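Local coordinates for protein RNA-directed RNA polymerase (PDB 3ZED) that probably copies the viral RNA genome as an RNA-dependent RNA polymerase, joining ribonucleoside triphosphates into a chain that can become covalently attached to the enzyme, at residues 307-312 against 317-322; 162-167 against 457-462; 345-350 against 369-374. All blocks are in the same frame, centred on the assembly; numbering follows the deposited sequence.

Contact 1: 307-312 against 317-322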
# COMPACT_ATOMS: atom_id res chain seq x y z
N GLU B 307 -3.17 -2.56 -15.41
CA GLU B 307 -4.48 -2.96 -14.88
C GLU B 307 -5.42 -3.39 -15.98
O GLU B 307 -5.13 -3.18 -17.16
CB GLU B 307 -5.11 -1.79 -14.13
CG GLU B 307 -4.94 -1.94 -12.64
CD GLU B 307 -5.27 -0.72 -11.82
OE1 GLU B 307 -5.89 0.22 -12.37
OE2 GLU B 307 -4.92 -0.72 -10.62
N ARG B 308 -6.57 -3.95 -15.60
CA ARG B 308 -7.60 -4.35 -16.53
C ARG B 308 -8.54 -3.15 -16.63
O ARG B 308 -9.47 -2.97 -15.83
CB ARG B 308 -8.27 -5.69 -16.11
CG ARG B 308 -7.29 -6.86 -16.37
CD ARG B 308 -7.57 -8.21 -15.72
NE ARG B 308 -7.01 -8.29 -14.39
CZ ARG B 308 -6.04 -9.11 -13.99
NH1 ARG B 308 -5.51 -9.98 -14.83
NH2 ARG B 308 -5.61 -9.07 -12.75
N TYR B 309 -8.19 -2.25 -17.57
CA TYR B 309 -8.91 -1.02 -17.86
C TYR B 309 -10.07 -1.27 -18.80
O TYR B 309 -10.06 -2.23 -19.56
CB TYR B 309 -7.96 0.00 -18.50
CG TYR B 309 -6.88 0.48 -17.55
CD1 TYR B 309 -7.18 1.30 -16.48
CD2 TYR B 309 -5.55 0.13 -17.76
CE1 TYR B 309 -6.19 1.74 -15.60
CE2 TYR B 309 -4.55 0.57 -16.89
CZ TYR B 309 -4.88 1.39 -15.82
OH TYR B 309 -3.92 1.84 -14.95
N THR B 310 -11.06 -0.37 -18.77
CA THR B 310 -12.20 -0.39 -19.70
C THR B 310 -11.67 0.18 -21.02
O THR B 310 -11.07 1.25 -21.00
CB THR B 310 -13.36 0.40 -19.07
OG1 THR B 310 -13.94 -0.42 -18.06
CG2 THR B 310 -14.44 0.76 -20.03
N GLN B 311 -11.86 -0.56 -22.15
CA GLN B 311 -11.42 -0.12 -23.49
C GLN B 311 -11.98 1.27 -23.84
O GLN B 311 -11.23 2.12 -24.30
CB GLN B 311 -11.84 -1.12 -24.56
CG GLN B 311 -11.06 -2.43 -24.54
CD GLN B 311 -11.63 -3.40 -25.53
OE1 GLN B 311 -12.23 -3.02 -26.53
NE2 GLN B 311 -11.45 -4.67 -25.29
N VAL B 312 -13.28 1.49 -23.59
CA VAL B 312 -13.97 2.75 -23.88
C VAL B 312 -13.32 3.94 -23.11
O VAL B 312 -13.32 5.05 -23.62
CB VAL B 312 -15.50 2.59 -23.63
CG1 VAL B 312 -16.17 3.90 -23.23
CG2 VAL B 312 -16.18 2.02 -24.88
N LYS B 317 -8.63 7.22 -18.32
CA LYS B 317 -8.16 6.83 -17.00
C LYS B 317 -7.08 5.75 -17.03
O LYS B 317 -7.33 4.60 -17.38
CB LYS B 317 -9.36 6.35 -16.15
CG LYS B 317 -9.02 5.92 -14.74
CD LYS B 317 -10.13 5.01 -14.19
CE LYS B 317 -9.70 4.25 -12.96
NZ LYS B 317 -10.78 3.35 -12.47
N THR B 318 -5.87 6.14 -16.63
CA THR B 318 -4.73 5.26 -16.39
C THR B 318 -4.30 5.57 -14.97
O THR B 318 -3.95 6.71 -14.69
CB THR B 318 -3.57 5.43 -17.41
OG1 THR B 318 -4.05 5.36 -18.75
CG2 THR B 318 -2.43 4.41 -17.18
N ARG B 319 -4.38 4.59 -14.08
CA ARG B 319 -3.95 4.84 -12.70
C ARG B 319 -2.43 5.02 -12.67
O ARG B 319 -1.69 4.43 -13.48
CB ARG B 319 -4.43 3.73 -11.75
CG ARG B 319 -5.95 3.68 -11.62
CD ARG B 319 -6.43 3.43 -10.21
NE ARG B 319 -6.38 2.02 -9.83
CZ ARG B 319 -5.95 1.59 -8.65
NH1 ARG B 319 -5.51 2.45 -7.73
NH2 ARG B 319 -5.94 0.29 -8.38
N ASN B 320 -1.97 5.89 -11.77
CA ASN B 320 -0.55 6.22 -11.67
C ASN B 320 0.11 5.70 -10.43
O ASN B 320 -0.45 5.79 -9.34
CB ASN B 320 -0.37 7.74 -11.71
CG ASN B 320 -0.77 8.35 -13.03
OD1 ASN B 320 -0.39 7.88 -14.08
ND2 ASN B 320 -1.53 9.43 -12.99
N ILE B 321 1.34 5.18 -10.59
CA ILE B 321 2.19 4.80 -9.47
C ILE B 321 3.20 5.95 -9.31
O ILE B 321 3.95 6.25 -10.25
CB ILE B 321 2.89 3.42 -9.64
CG1 ILE B 321 1.87 2.24 -9.76
CG2 ILE B 321 3.98 3.18 -8.56
CD1 ILE B 321 1.68 1.25 -8.55
N TRP B 322 3.19 6.61 -8.16
CA TRP B 322 4.14 7.68 -7.85
C TRP B 322 5.40 6.95 -7.38
O TRP B 322 5.46 6.44 -6.25
CB TRP B 322 3.55 8.60 -6.80
CG TRP B 322 4.28 9.89 -6.59
CD1 TRP B 322 4.00 11.09 -7.17
CD2 TRP B 322 5.34 10.14 -5.64
NE1 TRP B 322 4.82 12.08 -6.65
CE2 TRP B 322 5.65 11.52 -5.72
CE3 TRP B 322 6.05 9.33 -4.73
CZ2 TRP B 322 6.65 12.10 -4.93
CZ3 TRP B 322 7.03 9.90 -3.94
CH2 TRP B 322 7.33 11.28 -4.05

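Contact 2: 162-167 against 457-462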
# COMPACT_ATOMS: atom_id res chain seq x y z
N GLY B 162 -2.20 1.47 -20.04
CA GLY B 162 -2.94 2.63 -20.54
C GLY B 162 -2.25 3.52 -21.55
O GLY B 162 -1.63 3.03 -22.50
N SER B 163 -2.37 4.83 -21.37
CA SER B 163 -1.82 5.83 -22.29
C SER B 163 -1.42 7.11 -21.57
O SER B 163 -1.72 7.25 -20.39
CB SER B 163 -2.84 6.15 -23.38
OG SER B 163 -4.01 6.79 -22.88
N TYR B 164 -0.76 8.04 -22.29
CA TYR B 164 -0.40 9.36 -21.75
C TYR B 164 -1.67 10.15 -21.43
O TYR B 164 -1.77 10.71 -20.35
CB TYR B 164 0.50 10.14 -22.72
CG TYR B 164 1.97 9.78 -22.68
CD1 TYR B 164 2.75 10.10 -21.58
CD2 TYR B 164 2.59 9.20 -23.79
CE1 TYR B 164 4.12 9.81 -21.56
CE2 TYR B 164 3.95 8.91 -23.78
CZ TYR B 164 4.71 9.22 -22.67
OH TYR B 164 6.05 8.94 -22.68
N SER B 165 -2.67 10.15 -22.35
CA SER B 165 -3.96 10.82 -22.16
C SER B 165 -4.65 10.28 -20.89
O SER B 165 -5.16 11.06 -20.08
CB SER B 165 -4.85 10.64 -23.38
OG SER B 165 -4.47 11.49 -24.45
N GLY B 166 -4.66 8.94 -20.75
CA GLY B 166 -5.21 8.26 -19.59
C GLY B 166 -4.57 8.77 -18.30
O GLY B 166 -5.30 9.19 -17.39
N GLN B 167 -3.20 8.83 -18.27
CA GLN B 167 -2.40 9.31 -17.13
C GLN B 167 -2.68 10.78 -16.82
O GLN B 167 -2.84 11.14 -15.65
CB GLN B 167 -0.88 9.14 -17.40
CG GLN B 167 -0.39 7.70 -17.38
CD GLN B 167 1.11 7.65 -17.32
OE1 GLN B 167 1.78 7.68 -18.34
NE2 GLN B 167 1.66 7.61 -16.12
N CYS B 457 5.79 15.29 -9.46
CA CYS B 457 6.06 14.08 -10.24
C CYS B 457 6.68 14.44 -11.61
O CYS B 457 6.71 15.61 -11.97
CB CYS B 457 4.80 13.23 -10.39
SG CYS B 457 3.46 14.04 -11.31
N LEU B 458 7.22 13.44 -12.32
CA LEU B 458 7.85 13.62 -13.61
C LEU B 458 7.20 12.74 -14.66
O LEU B 458 7.09 11.53 -14.50
CB LEU B 458 9.37 13.30 -13.53
CG LEU B 458 10.23 13.56 -14.80
CD1 LEU B 458 10.30 15.04 -15.14
CD2 LEU B 458 11.62 12.99 -14.65
N LEU B 459 6.82 13.37 -15.78
CA LEU B 459 6.22 12.72 -16.94
C LEU B 459 6.75 13.44 -18.15
O LEU B 459 6.56 14.65 -18.25
CB LEU B 459 4.67 12.73 -16.88
CG LEU B 459 3.99 11.87 -17.93
CD1 LEU B 459 4.05 10.39 -17.54
CD2 LEU B 459 2.55 12.31 -18.14
N MET B 460 7.44 12.70 -19.05
CA MET B 460 8.16 13.25 -20.22
C MET B 460 9.25 14.17 -19.63
O MET B 460 9.96 13.73 -18.71
CB MET B 460 7.22 13.95 -21.23
CG MET B 460 6.12 13.05 -21.74
SD MET B 460 5.26 13.77 -23.14
CE MET B 460 3.69 13.24 -22.84
N ASN B 461 9.33 15.43 -20.08
CA ASN B 461 10.26 16.42 -19.55
C ASN B 461 9.50 17.40 -18.61
O ASN B 461 10.03 18.47 -18.30
CB ASN B 461 10.95 17.17 -20.73
CG ASN B 461 10.04 18.08 -21.53
OD1 ASN B 461 8.81 18.04 -21.43
ND2 ASN B 461 10.63 18.94 -22.35
N LEU B 462 8.27 17.03 -18.17
CA LEU B 462 7.40 17.89 -17.35
C LEU B 462 7.41 17.53 -15.87
O LEU B 462 7.10 16.40 -15.49
CB LEU B 462 5.94 17.88 -17.87
CG LEU B 462 5.69 18.26 -19.34
CD1 LEU B 462 4.26 18.03 -19.71
CD2 LEU B 462 6.03 19.73 -19.62

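Contact 3: 345-350 against 369-374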
# COMPACT_ATOMS: atom_id res chain seq x y z
N LEU B 345 -1.80 -7.05 13.63
CA LEU B 345 -2.96 -7.14 14.51
C LEU B 345 -4.23 -6.76 13.77
O LEU B 345 -4.30 -5.68 13.16
CB LEU B 345 -2.75 -6.29 15.78
CG LEU B 345 -1.37 -6.42 16.50
CD1 LEU B 345 -1.24 -5.41 17.66
CD2 LEU B 345 -1.14 -7.84 17.04
N ASN B 346 -5.22 -7.65 13.77
CA ASN B 346 -6.47 -7.41 13.05
C ASN B 346 -7.63 -8.05 13.81
O ASN B 346 -7.41 -8.72 14.81
CB ASN B 346 -6.40 -7.90 11.59
CG ASN B 346 -6.11 -9.36 11.45
OD1 ASN B 346 -6.91 -10.22 11.82
ND2 ASN B 346 -4.94 -9.68 10.95
N ILE B 347 -8.85 -7.84 13.32
CA ILE B 347 -10.10 -8.30 13.93
C ILE B 347 -10.14 -9.85 14.14
O ILE B 347 -10.87 -10.30 15.02
CB ILE B 347 -11.31 -7.78 13.10
CG1 ILE B 347 -12.62 -7.75 13.92
CG2 ILE B 347 -11.44 -8.47 11.74
CD1 ILE B 347 -13.72 -6.80 13.38
N THR B 348 -9.37 -10.64 13.39
CA THR B 348 -9.42 -12.09 13.53
C THR B 348 -8.52 -12.58 14.69
O THR B 348 -8.72 -13.71 15.15
CB THR B 348 -9.08 -12.81 12.20
OG1 THR B 348 -7.68 -12.69 11.91
CG2 THR B 348 -9.92 -12.32 11.03
N ASN B 349 -7.57 -11.75 15.17
CA ASN B 349 -6.67 -12.16 16.26
C ASN B 349 -6.61 -11.13 17.41
O ASN B 349 -5.90 -11.35 18.38
CB ASN B 349 -5.24 -12.42 15.72
CG ASN B 349 -4.56 -11.23 15.07
OD1 ASN B 349 -4.66 -10.07 15.50
ND2 ASN B 349 -3.76 -11.49 14.06
N THR B 350 -7.31 -10.00 17.27
CA THR B 350 -7.29 -8.90 18.26
C THR B 350 -8.64 -8.21 18.27
O THR B 350 -9.30 -8.19 17.24
CB THR B 350 -6.13 -7.91 17.91
OG1 THR B 350 -4.89 -8.62 17.79
CG2 THR B 350 -5.98 -6.75 18.91
N MET B 369 -16.81 -14.40 9.39
CA MET B 369 -18.23 -14.80 9.38
C MET B 369 -18.75 -15.07 10.80
O MET B 369 -19.89 -14.71 11.09
CB MET B 369 -18.48 -15.98 8.46
CG MET B 369 -18.28 -15.63 6.98
SD MET B 369 -19.35 -14.28 6.35
CE MET B 369 -20.99 -15.00 6.58
N THR B 370 -17.91 -15.62 11.70
CA THR B 370 -18.26 -15.84 13.11
C THR B 370 -18.48 -14.46 13.78
O THR B 370 -19.48 -14.28 14.46
CB THR B 370 -17.17 -16.68 13.83
OG1 THR B 370 -17.12 -17.96 13.21
CG2 THR B 370 -17.44 -16.87 15.32
N ILE B 371 -17.57 -13.50 13.55
CA ILE B 371 -17.66 -12.15 14.11
C ILE B 371 -18.95 -11.48 13.58
O ILE B 371 -19.70 -10.93 14.39
CB ILE B 371 -16.38 -11.31 13.83
CG1 ILE B 371 -15.19 -11.82 14.69
CG2 ILE B 371 -16.61 -9.81 14.10
CD1 ILE B 371 -13.81 -11.62 14.05
N ILE B 372 -19.25 -11.60 12.27
CA ILE B 372 -20.45 -11.04 11.64
C ILE B 372 -21.73 -11.67 12.23
O ILE B 372 -22.64 -10.94 12.62
CB ILE B 372 -20.40 -11.16 10.09
CG1 ILE B 372 -19.36 -10.16 9.49
CG2 ILE B 372 -21.80 -10.98 9.44
CD1 ILE B 372 -19.04 -10.38 7.96
N ARG B 373 -21.77 -13.01 12.32
CA ARG B 373 -22.93 -13.75 12.83
C ARG B 373 -23.22 -13.41 14.29
O ARG B 373 -24.39 -13.18 14.63
CB ARG B 373 -22.77 -15.27 12.64
CG ARG B 373 -23.00 -15.70 11.17
CD ARG B 373 -22.82 -17.20 10.98
NE ARG B 373 -21.41 -17.55 10.81
CZ ARG B 373 -20.92 -18.79 10.74
NH1 ARG B 373 -21.74 -19.84 10.84
NH2 ARG B 373 -19.62 -18.99 10.58
N ASP B 374 -22.18 -13.31 15.14
CA ASP B 374 -22.33 -12.94 16.55
C ASP B 374 -22.88 -11.51 16.67
O ASP B 374 -23.76 -11.27 17.50
CB ASP B 374 -21.00 -13.10 17.34
CG ASP B 374 -20.51 -14.54 17.52
OD1 ASP B 374 -21.18 -15.48 16.99
OD2 ASP B 374 -19.45 -14.73 18.16

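Contact 1: 307-312 against 317-322
Glu307 and Arg319 meet in a salt bridge in which the carboxylate takes the guanidinium along its NE and NH2 side. The close arm runs from Glu307 OE2 to Arg319 NH2 at 2.7 Å. The second arm is longer and bent, Arg319 NE donating to the syn lone pair of Glu307 OE1 at 3.2 Å. The result is a two-point, side-on pair, twisted by 29° out of coplanarity. Glu307 reaches out extended beyond CG, whereas Arg319 folds at chi2 and chi3 and crosses it at about a right angle. Lys305 adds a second positive charge at Glu307 OE2, which would be expected to keep the acid ionised.

A hydrogen bond joins side chain to backbone at Tyr309, whose OH accepts a bent bond from Arg319 N at 2.9 Å. The same hydroxyl is bonded to the carbonyl O of Lys305, so the buried hydroxyl links Lys305 of strand 299-310 to the backbone of Arg319.

Van der Waals contacts complete the junction. Thr318 CG2 lies 3.7 Å from Tyr309 OH, and Lys317 O comes within 3.4 Å of Tyr309 CD1. Within its own strand, Glu307 CB lies over one face of the Tyr309 ring, toward the rim.

Side chains thus join the diverging ends of an antiparallel beta hairpin, formed by strands 299-310 and 320-323 in a mixed sheet.

Contact 2: 162-167 against 457-462
A methionine methyl group sits over the ring of Tyr164: Met460 CE lies 3.8 Å from the ring centroid and 21° off the normal, a CH-pi contact displaced toward the rim on the CD1 side. Met460 SD stands farther out above the ring, 4.7 Å from the centroid, which makes this a Met-aromatic contact as well. Met460 leaves the backbone alongside the helix, and its end turns back so that the methyl group comes over the ring, while Met460 CG passes 3.8 Å from Tyr164 CE1.

The contact places the first turn of helix 164-179 against a tight beta hairpin. Strands 456-459 and 462-465 are connected through a type II' turn from Leu459 to Leu462, with Met460 at its second position.

Leu459 approaches the same tyrosine differently. Its CD1 lies at the ring edge, near the ring plane, 4.1 Å from Tyr164 CE1. With CG anti to the backbone N, chi1 -170° sets the leucine fork beside the ring edge and the Gln167 amide, and CD1 packs 3.6 Å from Gln167 OE1. The amide has its polar partners outside the pair: Gln167 OE1 accepts from His110, and NE2 donates to Asn320 and Leu302 O. These bonds satisfy the buried amide beside the leucine methyl group.

On the helix side, Ser163 is the N-cap, its OG accepting from Gly166 N at 3.1 Å along a fairly straight bond (161°). Asp315 is a further partner of this hydroxyl. Around the apolar cluster, His110 brings its ring against Tyr164 with the planes steeply inclined, and Pro45 and Ala48 of helix 45-54 touch Met460.

Contact 3: 345-350 against 369-374
Ile371 rests its terminal methyl against the loop at Ile347 and Thr348. Its CD1 is 3.4 Å from Ile347 O and 4.1 Å from Ile347 CG1, and it also approaches Thr348 CA. Ile347 CG1 stands anti to the backbone N (chi1 -159°), while Ile371 extends from the helix through chi2 near 150°. The contacted carbonyl has its hydrogen-bonding partner in Arg695.

Van der Waals packing, with one apolar side-chain pair, sets helix 364-377 against the preceding loop, which is shaped by an Asx turn. Asn346 OD1 accepts from Thr348 N at 2.9 Å, in the carbonyl plane and on a lone pair. Thr348 OG1 donates to the same oxygen at 2.6 Å, giving it a two-donor grip.

A second asparagine braces the loop: Asn349 OD1 receives an almost straight bond from Asn346 N (3.0 Å, 170°), although the donor lies above the carbonyl plane. Thr350 OG1 adds another bond to that oxygen. Farther out, Asn346 ND2 donates to Tyr356 O and Arg367 of the helix bonds Thr348 O, while Met384 and Leu382 of strand 382-386 pack against Ile347 and Ile371, respectively.

In the fold
Contacts 1 and 2 adjoin, their centres 12 Å apart, and share the mixed sheet in which strands 299-310 and 456-459 are parallel neighbours. Thr318 OG1 probably bonds Ser163 N (3.2 Å), tying the hairpin of contact 1 to the start of the helix in contact 2. Contact 3 lies about 43 Å from contact 2, centre to centre, across the chain's centre. Both contacts 1 and 3 fall within the long chain loop closed by contact 2, and all three belong to the polymerase palm region. The side chain of Met460 lies about 10 Å from that of Ile252 in the probable GTP site; the side chain of Ile347 is about 12 Å from a bound potassium ion.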